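Local coordinates for protein sesquisabinene B synthase 2 (Santalum album, PDB 6A2A) that probably cyclises a farnesyl diphosphate substrate to sesquisabinene B with the help of magnesium or manganese ions, as a terpene synthase of the Tpsb subfamily, at residues V88-L93 with R225-T230; M131-I136 with S170-E175; I220-R225 with M554-H559. All coordinates share one frame; numbering follows the deposited sequence.

Interaction 1 (V88-L93 with R225-T230)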
loop_
_atom_site.group_PDB
_atom_site.type_symbol
_atom_site.label_atom_id
_atom_site.label_comp_id
_atom_site.label_asym_id
_atom_site.label_seq_id
_atom_site.Cartn_x
_atom_site.Cartn_y
_atom_site.Cartn_z
ATOM N N VAL A 88 -8.205 -36.096 2.922
ATOM C CA VAL A 88 -7.174 -35.124 2.576
ATOM C C VAL A 88 -7.834 -33.850 2.008
ATOM O O VAL A 88 -7.497 -32.765 2.355
ATOM C CB VAL A 88 -6.175 -35.702 1.520
ATOM C CG1 VAL A 88 -5.236 -34.655 0.983
ATOM C CG2 VAL A 88 -5.356 -36.823 2.084
ATOM N N ARG A 89 -8.776 -34.048 1.127
ATOM C CA ARG A 89 -9.486 -32.938 0.495
ATOM C C ARG A 89 -10.245 -32.127 1.515
ATOM O O ARG A 89 -10.204 -30.943 1.562
ATOM C CB ARG A 89 -10.468 -33.490 -0.517
ATOM C CG ARG A 89 -11.425 -32.482 -1.117
ATOM C CD ARG A 89 -12.710 -32.389 -0.352
ATOM N NE ARG A 89 -13.653 -31.421 -0.878
ATOM C CZ ARG A 89 -14.562 -31.679 -1.786
ATOM N NH1 ARG A 89 -14.667 -32.873 -2.299
ATOM N NH2 ARG A 89 -15.387 -30.745 -2.167
ATOM N N ARG A 90 -10.901 -32.855 2.391
ATOM C CA ARG A 90 -11.766 -32.280 3.385
ATOM C C ARG A 90 -11.037 -31.515 4.492
ATOM O O ARG A 90 -11.513 -30.581 5.025
ATOM C CB ARG A 90 -12.742 -33.319 3.870
ATOM C CG ARG A 90 -13.921 -32.710 4.488
ATOM C CD ARG A 90 -15.063 -33.649 4.656
ATOM N NE ARG A 90 -16.163 -32.931 5.235
ATOM C CZ ARG A 90 -17.378 -33.423 5.336
ATOM N NH1 ARG A 90 -17.606 -34.637 4.916
ATOM N NH2 ARG A 90 -18.355 -32.701 5.835
ATOM N N LEU A 91 -9.789 -31.888 4.704
ATOM C CA LEU A 91 -8.907 -31.216 5.593
ATOM C C LEU A 91 -8.282 -29.940 4.955
ATOM O O LEU A 91 -7.521 -29.285 5.591
ATOM C CB LEU A 91 -7.784 -32.162 6.024
ATOM C CG LEU A 91 -8.190 -33.236 7.008
ATOM C CD1 LEU A 91 -7.115 -34.279 7.149
ATOM C CD2 LEU A 91 -8.609 -32.664 8.345
ATOM N N GLY A 92 -8.578 -29.664 3.688
ATOM C CA GLY A 92 -8.109 -28.518 2.974
ATOM C C GLY A 92 -6.715 -28.671 2.412
ATOM O O GLY A 92 -6.057 -27.715 2.155
ATOM N N LEU A 93 -6.312 -29.910 2.189
ATOM C CA LEU A 93 -4.967 -30.197 1.752
ATOM C C LEU A 93 -4.767 -30.658 0.328
ATOM O O LEU A 93 -3.681 -30.866 -0.067
ATOM C CB LEU A 93 -4.349 -31.232 2.679
ATOM C CG LEU A 93 -4.274 -30.905 4.152
ATOM C CD1 LEU A 93 -3.956 -32.150 4.961
ATOM C CD2 LEU A 93 -3.279 -29.816 4.407
ATOM N N ARG A 225 -11.359 -26.056 8.462
ATOM C CA ARG A 225 -11.267 -25.794 9.897
ATOM C C ARG A 225 -12.316 -26.578 10.689
ATOM O O ARG A 225 -12.020 -27.026 11.820
ATOM C CB ARG A 225 -11.469 -24.313 10.217
ATOM C CG ARG A 225 -11.241 -23.983 11.685
ATOM C CD ARG A 225 -9.816 -24.233 12.115
ATOM N NE ARG A 225 -9.712 -24.137 13.595
ATOM C CZ ARG A 225 -9.948 -25.128 14.458
ATOM N NH1 ARG A 225 -10.405 -26.290 14.028
ATOM N NH2 ARG A 225 -9.677 -24.966 15.756
ATOM N N TRP A 226 -13.531 -26.692 10.174
ATOM C CA TRP A 226 -14.574 -27.472 10.820
ATOM C C TRP A 226 -14.150 -28.951 10.848
ATOM O O TRP A 226 -14.290 -29.642 11.884
ATOM C CB TRP A 226 -15.896 -27.331 10.081
ATOM C CG TRP A 226 -17.027 -28.072 10.707
ATOM C CD1 TRP A 226 -17.810 -27.640 11.743
ATOM C CD2 TRP A 226 -17.458 -29.410 10.403
ATOM N NE1 TRP A 226 -18.747 -28.590 12.048
ATOM C CE2 TRP A 226 -18.554 -29.682 11.236
ATOM C CE3 TRP A 226 -17.063 -30.380 9.476
ATOM C CZ2 TRP A 226 -19.235 -30.900 11.185
ATOM C CZ3 TRP A 226 -17.745 -31.584 9.423
ATOM C CH2 TRP A 226 -18.813 -31.827 10.259
ATOM N N PHE A 227 -13.695 -29.449 9.699
ATOM C CA PHE A 227 -13.416 -30.890 9.579
ATOM C C PHE A 227 -12.160 -31.281 10.380
ATOM O O PHE A 227 -12.060 -32.468 10.760
ATOM C CB PHE A 227 -13.311 -31.285 8.112
ATOM C CG PHE A 227 -13.178 -32.763 7.936
ATOM C CD1 PHE A 227 -14.226 -33.598 8.255
ATOM C CD2 PHE A 227 -11.960 -33.312 7.596
ATOM C CE1 PHE A 227 -14.049 -34.978 8.189
ATOM C CE2 PHE A 227 -11.809 -34.676 7.460
ATOM C CZ PHE A 227 -12.857 -35.504 7.773
ATOM N N ILE A 228 -11.218 -30.395 10.599
ATOM C CA ILE A 228 -10.061 -30.735 11.453
ATOM C C ILE A 228 -10.573 -31.200 12.835
ATOM O O ILE A 228 -10.114 -32.212 13.359
ATOM C CB ILE A 228 -9.070 -29.571 11.547
ATOM C CG1 ILE A 228 -8.199 -29.496 10.296
ATOM C CG2 ILE A 228 -8.216 -29.671 12.801
ATOM C CD1 ILE A 228 -7.480 -28.188 10.168
ATOM N N ASP A 229 -11.525 -30.469 13.401
ATOM C CA ASP A 229 -12.146 -30.863 14.664
ATOM C C ASP A 229 -12.960 -32.124 14.576
ATOM O O ASP A 229 -12.872 -32.976 15.459
ATOM C CB ASP A 229 -13.019 -29.747 15.213
ATOM C CG ASP A 229 -12.229 -28.576 15.679
ATOM O OD1 ASP A 229 -11.007 -28.640 15.766
ATOM O OD2 ASP A 229 -12.868 -27.570 15.870
ATOM N N THR A 230 -13.763 -32.275 13.521
ATOM C CA THR A 230 -14.584 -33.458 13.352
ATOM C C THR A 230 -13.692 -34.690 13.163
ATOM O O THR A 230 -13.960 -35.752 13.776
ATOM C CB THR A 230 -15.557 -33.257 12.182
ATOM O OG1 THR A 230 -16.471 -32.212 12.536
ATOM C CG2 THR A 230 -16.343 -34.508 11.844
#
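Arg-90 and Leu-91 take hold of Phe-227 where the C-terminal end of helix 78-90 comes up against helix 220-232, a helix-to-helix contact in the all-helical fold of a plant terpene synthase. The first helix ends in a Schellman motif: Gly-92, at positive phi, returns its N to Arg-89 O (3.0 Å), and Leu-93 N reaches back to Val-88 O. Just before this turn, Arg-90 and Leu-91 meet the phenyl ring, one over a face and one at the edge. With Arg-90 CG turned anti to the backbone N (chi1 -159°) and the chain extended from CG to NE, the aliphatic part runs at about a right angle to the Phe-227 side chain. This CG lies 3.8 Å from the ring centroid in a CH-pi contact, displaced toward the rim, so that Phe-227 CG is the nearest ring atom at 3.5 Å. Farther out, NE sits 3.6 Å from Phe-227 CD1, the guanidinium plane tilted only 19° from that of the ring. The tip then runs alongside Trp-226, pointing the same way, and Arg-90 NH2 stops 3.8 Å from Trp-226 CZ3. The charge of Arg-90 is met from outside this pair of segments: NE forms a salt bridge with Glu-223, one turn earlier on helix 220-232, while Trp-226 stacks on His-209. Leu-91 comes to the rim of the phenyl ring, its CG in the ring plane. Its CD2 is shared between two residues, touching Phe-227 CD2 at 3.5 Å and Ile-228 CG1 at 3.7 Å.

Interaction 2 (M131-I136 with S170-E175)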
loop_
_atom_site.group_PDB
_atom_site.type_symbol
_atom_site.label_atom_id
_atom_site.label_comp_id
_atom_site.label_asym_id
_atom_site.label_seq_id
_atom_site.Cartn_x
_atom_site.Cartn_y
_atom_site.Cartn_z
ATOM N N MET A 131 -14.731 -39.882 -8.295
ATOM C CA MET A 131 -14.463 -39.967 -9.771
ATOM C C MET A 131 -14.934 -38.681 -10.484
ATOM O O MET A 131 -14.122 -38.034 -11.177
ATOM C CB MET A 131 -15.148 -41.188 -10.358
ATOM C CG MET A 131 -14.537 -42.526 -9.923
ATOM S SD MET A 131 -12.817 -42.705 -10.256
ATOM C CE MET A 131 -12.381 -44.052 -9.153
ATOM N N ARG A 132 -16.174 -38.284 -10.296
ATOM C CA ARG A 132 -16.708 -37.119 -10.993
ATOM C C ARG A 132 -16.021 -35.836 -10.546
ATOM O O ARG A 132 -15.743 -34.961 -11.419
ATOM C CB ARG A 132 -18.221 -37.015 -10.853
ATOM C CG ARG A 132 -18.991 -38.016 -11.703
ATOM C CD ARG A 132 -20.398 -37.589 -11.889
ATOM N NE ARG A 132 -21.197 -38.456 -12.737
ATOM C CZ ARG A 132 -22.345 -38.113 -13.305
ATOM N NH1 ARG A 132 -22.846 -36.886 -13.155
ATOM N NH2 ARG A 132 -23.012 -39.008 -14.006
ATOM N N GLU A 133 -15.709 -35.679 -9.265
ATOM C CA GLU A 133 -14.924 -34.475 -8.850
ATOM C C GLU A 133 -13.608 -34.401 -9.609
ATOM O O GLU A 133 -13.019 -33.327 -9.731
ATOM C CB GLU A 133 -14.605 -34.550 -7.351
ATOM C CG GLU A 133 -15.824 -34.396 -6.490
ATOM C CD GLU A 133 -15.588 -34.699 -5.010
ATOM O OE1 GLU A 133 -14.512 -35.239 -4.703
ATOM O OE2 GLU A 133 -16.434 -34.275 -4.186
ATOM N N ASN A 134 -13.097 -35.564 -10.073
ATOM C CA ASN A 134 -11.797 -35.563 -10.734
ATOM C C ASN A 134 -11.917 -35.750 -12.250
ATOM O O ASN A 134 -10.932 -36.047 -12.892
ATOM C CB ASN A 134 -10.879 -36.626 -10.137
ATOM C CG ASN A 134 -10.342 -36.201 -8.805
ATOM O OD1 ASN A 134 -9.328 -35.525 -8.763
ATOM N ND2 ASN A 134 -11.043 -36.505 -7.726
ATOM N N GLY A 135 -13.083 -35.610 -12.820
ATOM C CA GLY A 135 -13.184 -35.537 -14.263
ATOM C C GLY A 135 -13.282 -36.912 -14.907
ATOM O O GLY A 135 -13.088 -37.051 -16.129
ATOM N N ILE A 136 -13.622 -37.911 -14.103
ATOM C CA ILE A 136 -13.741 -39.309 -14.565
ATOM C C ILE A 136 -15.212 -39.694 -14.443
ATOM O O ILE A 136 -15.792 -39.743 -13.325
ATOM C CB ILE A 136 -12.779 -40.218 -13.774
ATOM C CG1 ILE A 136 -11.318 -39.913 -14.069
ATOM C CG2 ILE A 136 -13.089 -41.680 -14.040
ATOM C CD1 ILE A 136 -10.374 -40.385 -13.006
ATOM N N SER A 170 -25.008 -37.160 -4.775
ATOM C CA SER A 170 -26.115 -36.735 -5.596
ATOM C C SER A 170 -25.869 -35.336 -6.193
ATOM O O SER A 170 -26.347 -35.070 -7.313
ATOM C CB SER A 170 -27.423 -36.788 -4.904
ATOM O OG SER A 170 -27.585 -35.756 -3.945
ATOM N N PHE A 171 -25.059 -34.561 -5.502
ATOM C CA PHE A 171 -24.815 -33.136 -5.861
ATOM C C PHE A 171 -23.819 -33.035 -7.001
ATOM O O PHE A 171 -23.558 -31.906 -7.511
ATOM C CB PHE A 171 -24.393 -32.312 -4.637
ATOM C CG PHE A 171 -25.558 -32.110 -3.732
ATOM C CD1 PHE A 171 -26.460 -31.075 -3.912
ATOM C CD2 PHE A 171 -25.792 -33.013 -2.700
ATOM C CE1 PHE A 171 -27.574 -30.946 -3.126
ATOM C CE2 PHE A 171 -26.904 -32.852 -1.909
ATOM C CZ PHE A 171 -27.802 -31.855 -2.112
ATOM N N LEU A 172 -23.253 -34.150 -7.403
ATOM C CA LEU A 172 -22.325 -34.169 -8.544
ATOM C C LEU A 172 -23.088 -34.492 -9.841
ATOM O O LEU A 172 -22.477 -34.645 -10.890
ATOM C CB LEU A 172 -21.169 -35.137 -8.297
ATOM C CG LEU A 172 -19.918 -34.585 -7.634
ATOM C CD1 LEU A 172 -19.200 -33.598 -8.532
ATOM C CD2 LEU A 172 -20.227 -34.000 -6.253
ATOM N N GLY A 173 -24.383 -34.593 -9.744
ATOM C CA GLY A 173 -25.268 -34.918 -10.859
ATOM C C GLY A 173 -25.392 -33.791 -11.890
ATOM O O GLY A 173 -25.086 -32.619 -11.638
ATOM N N TRP A 174 -25.860 -34.204 -13.061
ATOM C CA TRP A 174 -26.082 -33.310 -14.240
ATOM C C TRP A 174 -27.558 -33.249 -14.587
ATOM O O TRP A 174 -28.428 -33.959 -14.040
ATOM C CB TRP A 174 -25.284 -33.789 -15.474
ATOM C CG TRP A 174 -23.815 -33.963 -15.359
ATOM C CD1 TRP A 174 -22.974 -33.589 -14.332
ATOM C CD2 TRP A 174 -22.979 -34.538 -16.364
ATOM N NE1 TRP A 174 -21.691 -33.893 -14.656
ATOM C CE2 TRP A 174 -21.677 -34.543 -15.865
ATOM C CE3 TRP A 174 -23.218 -35.091 -17.633
ATOM C CZ2 TRP A 174 -20.593 -34.994 -16.609
ATOM C CZ3 TRP A 174 -22.145 -35.536 -18.368
ATOM C CH2 TRP A 174 -20.857 -35.495 -17.866
ATOM N N GLU A 175 -27.938 -32.343 -15.500
ATOM C CA GLU A 175 -29.315 -32.315 -15.904
ATOM C C GLU A 175 -29.635 -33.672 -16.584
ATOM O O GLU A 175 -28.751 -34.287 -17.178
ATOM C CB GLU A 175 -29.652 -31.149 -16.857
ATOM C CG GLU A 175 -29.609 -29.761 -16.244
ATOM C CD GLU A 175 -30.081 -28.690 -17.235
ATOM O OE1 GLU A 175 -29.379 -28.470 -18.222
ATOM O OE2 GLU A 175 -31.177 -28.194 -17.080
#
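Arg-132, in the last turn of helix 121-133, and Leu-172, third residue of a type I beta turn running from Ser-170 to Gly-173, bring their backbones together with CA atoms 6.8 Å apart. The helix stops just beyond in a Schellman motif, Gly-135 at positive phi handing its N to Arg-132 O and Ile-136 N reaching Met-131 O. Arg-132 does most of the work: its CG stands anti to the carbonyl carbon (chi1 -75°) and the chain runs extended to NE, which carries the guanidinium out to the loop. There NH1 donates to Leu-172 O at 3.2 Å, a bent bond with an N-H...O angle of 146° and the donor tilted out of the carbonyl plane. The same nitrogen lies over one face of the Trp-174 indole, 3.5 Å from CD1. This is a cation-pi contact, with CZ 4.5 Å from the centroid of the five-membered ring; the two planes are far from parallel, 48° apart, so one amino corner rather than the flat of the guanidinium faces the ring. NH2 is taken up by Glu-177 in a salt bridge and by Val-138 O. Nearer the helix backbone, Leu-172 CD1 packs at 4.0 Å against Glu-133 CG, the side chains crossing at about a right angle, while the Glu-133 carboxylate holds Arg-89 and Arg-129. Within the N-terminal terpene synthase region, away from the metal-binding residues, the contact ties the Schellman-capped end of helix 121-133 to the loop between helices 160-170 and 178-192, with helix 489-510 touching Trp-174 through Asn-508 and Lys-509.

Interaction 3 (I220-R225 with M554-H559)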
loop_
_atom_site.group_PDB
_atom_site.type_symbol
_atom_site.label_atom_id
_atom_site.label_comp_id
_atom_site.label_asym_id
_atom_site.label_seq_id
_atom_site.Cartn_x
_atom_site.Cartn_y
_atom_site.Cartn_z
ATOM N N ILE A 220 -13.856 -24.542 0.578
ATOM C CA ILE A 220 -12.695 -25.429 0.988
ATOM C C ILE A 220 -12.148 -24.987 2.350
ATOM O O ILE A 220 -12.016 -25.815 3.237
ATOM C CB ILE A 220 -11.572 -25.459 -0.045
ATOM C CG1 ILE A 220 -12.109 -26.005 -1.363
ATOM C CG2 ILE A 220 -10.417 -26.325 0.421
ATOM C CD1 ILE A 220 -11.202 -25.714 -2.562
ATOM N N ARG A 221 -11.901 -23.705 2.533
ATOM C CA ARG A 221 -11.065 -23.260 3.642
ATOM C C ARG A 221 -11.843 -23.318 4.951
ATOM O O ARG A 221 -11.290 -23.764 5.979
ATOM C CB ARG A 221 -10.517 -21.847 3.430
ATOM C CG ARG A 221 -9.554 -21.410 4.530
ATOM C CD ARG A 221 -8.337 -22.325 4.589
ATOM N NE ARG A 221 -7.399 -21.781 5.562
ATOM C CZ ARG A 221 -6.260 -22.367 5.952
ATOM N NH1 ARG A 221 -5.868 -23.525 5.403
ATOM N NH2 ARG A 221 -5.560 -21.790 6.915
ATOM N N TYR A 222 -13.096 -22.877 4.940
ATOM C CA TYR A 222 -13.898 -22.905 6.153
ATOM C C TYR A 222 -14.293 -24.346 6.486
ATOM O O TYR A 222 -14.399 -24.664 7.671
ATOM C CB TYR A 222 -15.121 -21.999 6.060
ATOM C CG TYR A 222 -14.764 -20.543 5.970
ATOM C CD1 TYR A 222 -14.521 -19.938 4.737
ATOM C CD2 TYR A 222 -14.655 -19.750 7.096
ATOM C CE1 TYR A 222 -14.120 -18.613 4.647
ATOM C CE2 TYR A 222 -14.275 -18.421 7.010
ATOM C CZ TYR A 222 -14.009 -17.846 5.781
ATOM O OH TYR A 222 -13.641 -16.533 5.650
ATOM N N GLU A 223 -14.484 -25.195 5.463
ATOM C CA GLU A 223 -14.747 -26.623 5.719
ATOM C C GLU A 223 -13.517 -27.266 6.374
ATOM O O GLU A 223 -13.691 -28.161 7.244
ATOM C CB GLU A 223 -15.113 -27.367 4.426
ATOM C CG GLU A 223 -15.501 -28.829 4.657
ATOM C CD GLU A 223 -16.703 -29.076 5.552
ATOM O OE1 GLU A 223 -17.452 -28.126 5.960
ATOM O OE2 GLU A 223 -16.842 -30.300 5.978
ATOM N N ALA A 224 -12.343 -26.869 5.971
ATOM C CA ALA A 224 -11.112 -27.473 6.508
ATOM C C ALA A 224 -11.054 -27.258 8.028
ATOM O O ALA A 224 -10.713 -28.197 8.789
ATOM C CB ALA A 224 -9.895 -26.937 5.837
ATOM N N ARG A 225 -11.359 -26.056 8.462
ATOM C CA ARG A 225 -11.267 -25.794 9.897
ATOM C C ARG A 225 -12.316 -26.578 10.689
ATOM O O ARG A 225 -12.020 -27.026 11.820
ATOM C CB ARG A 225 -11.469 -24.313 10.217
ATOM C CG ARG A 225 -11.241 -23.983 11.685
ATOM C CD ARG A 225 -9.816 -24.233 12.115
ATOM N NE ARG A 225 -9.712 -24.137 13.595
ATOM C CZ ARG A 225 -9.948 -25.128 14.458
ATOM N NH1 ARG A 225 -10.405 -26.290 14.028
ATOM N NH2 ARG A 225 -9.677 -24.966 15.756
ATOM N N MET A 554 -13.034 -15.820 13.640
ATOM C CA MET A 554 -12.151 -16.126 14.793
ATOM C C MET A 554 -11.451 -17.456 14.516
ATOM O O MET A 554 -10.255 -17.599 14.714
ATOM C CB MET A 554 -12.939 -16.258 16.106
ATOM C CG MET A 554 -13.401 -14.935 16.701
ATOM S SD MET A 554 -11.990 -13.947 17.291
ATOM C CE MET A 554 -12.832 -12.712 18.285
ATOM N N SER A 555 -12.184 -18.431 14.018
ATOM C CA SER A 555 -11.545 -19.751 13.899
ATOM C C SER A 555 -10.661 -19.830 12.656
ATOM O O SER A 555 -9.700 -20.622 12.631
ATOM C CB SER A 555 -12.545 -20.853 13.929
ATOM O OG SER A 555 -13.348 -20.796 12.795
ATOM N N VAL A 556 -10.994 -19.087 11.598
ATOM C CA VAL A 556 -10.259 -19.255 10.357
ATOM C C VAL A 556 -9.134 -18.245 10.200
ATOM O O VAL A 556 -8.099 -18.623 9.730
ATOM C CB VAL A 556 -11.234 -19.300 9.164
ATOM C CG1 VAL A 556 -10.516 -19.266 7.833
ATOM C CG2 VAL A 556 -12.065 -20.567 9.310
ATOM N N LEU A 557 -9.269 -17.012 10.712
ATOM C CA LEU A 557 -8.290 -15.995 10.451
ATOM C C LEU A 557 -7.494 -15.606 11.705
ATOM O O LEU A 557 -6.275 -15.291 11.598
ATOM C CB LEU A 557 -9.026 -14.783 9.892
ATOM C CG LEU A 557 -8.170 -13.559 9.616
ATOM C CD1 LEU A 557 -7.121 -13.831 8.550
ATOM C CD2 LEU A 557 -9.044 -12.387 9.192
ATOM N N ILE A 558 -8.174 -15.543 12.847
ATOM C CA ILE A 558 -7.599 -14.912 14.058
ATOM C C ILE A 558 -6.830 -15.920 14.923
ATOM O O ILE A 558 -5.718 -15.618 15.352
ATOM C CB ILE A 558 -8.685 -14.265 14.924
ATOM C CG1 ILE A 558 -9.593 -13.286 14.165
ATOM C CG2 ILE A 558 -8.052 -13.613 16.155
ATOM C CD1 ILE A 558 -8.889 -12.188 13.466
ATOM N N HIS A 559 -7.455 -17.033 15.261
ATOM C CA HIS A 559 -6.897 -17.969 16.292
ATOM C C HIS A 559 -6.185 -19.132 15.624
ATOM O O HIS A 559 -6.842 -19.905 14.924
ATOM C CB HIS A 559 -7.996 -18.542 17.188
ATOM C CG HIS A 559 -8.612 -17.561 18.121
ATOM N ND1 HIS A 559 -9.960 -17.560 18.392
ATOM C CD2 HIS A 559 -8.092 -16.526 18.814
ATOM C CE1 HIS A 559 -10.246 -16.568 19.216
ATOM N NE2 HIS A 559 -9.124 -15.912 19.481
HETATM O O HOH W 1 -6.933 -19.441 7.261
HETATM O O HOH W 2 -8.869 -21.618 14.985
#
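Water 2 is gripped by three groups at the seam between helix 220-232 and the end of helix 546-558: it accepts from Arg-225 NE and donates to Ser-555 O and to His-559 O, each of the last two at 2.7 Å. It lies in the guanidinium plane of Arg-225, at the edge, and so connects that side chain to the C-terminal turn of the helix, where the wider pi-type turn at 554-558 gives way to loop. Water 1 makes a simpler bridge for Arg-221, taking a bond from NH2 at 2.7 Å and giving one to Val-556 O. No direct hydrogen bond joins the two segments; Arg-221 NH2 also reaches Phe-249 O, and Arg-225 NH1 pairs with Asp-229. Beside the two bridges, Val-556 carries the apolar part of the contact. Its CG2, anti to the carbonyl carbon, presses on Tyr-222 CD2 at 3.5 Å and on Arg-225 CB at 3.9 Å. CG1, anti to the backbone N (chi1 171°), lies over a face of the Tyr-222 ring and meets Arg-221 CG at 4.1 Å, the arginine and valine side chains sliding past each other in opposite directions. Tyr-222 OH is bonded to Met-287 O. An alanine in place of Tyr-222 would be likely to open a gap beside both Val-556 methyls and leave Met-287 O without its hydroxyl mate. The axes of the local segments 220-225 and 554-558 approach to 9.8 Å, at 113° between their directions. In the all-helical terpene synthase fold this crossing joins helix 220-232 to the late helix 546-558, away from the metal-binding residues; helix 239-270 flanks both arginines, helix 281-292 backs Arg-221 and Tyr-222, and helix 41-50 covers Ile-558.

Interactions 1 and 3 are close neighbours, their centres 10 Å apart: both use helix 220-232, Arg-225 belongs to both, and they are joined by the Arg-90 to Glu-223 salt bridge and by Ala-224 CB packing on Leu-91 O. Interaction 2 lies farther off, between a helix end and a loop of the N-terminal family region, linked to interaction 1 through Arg-89 and Glu-133. None is a surface contact: in each, three of the five touching residues are buried and none is exposed. The chemistry differs. Interaction 1 is carbon on an aromatic ring, interaction 2 has a direct hydrogen bond and a cation-pi contact, and interaction 3 relies on water bridges beside a valine.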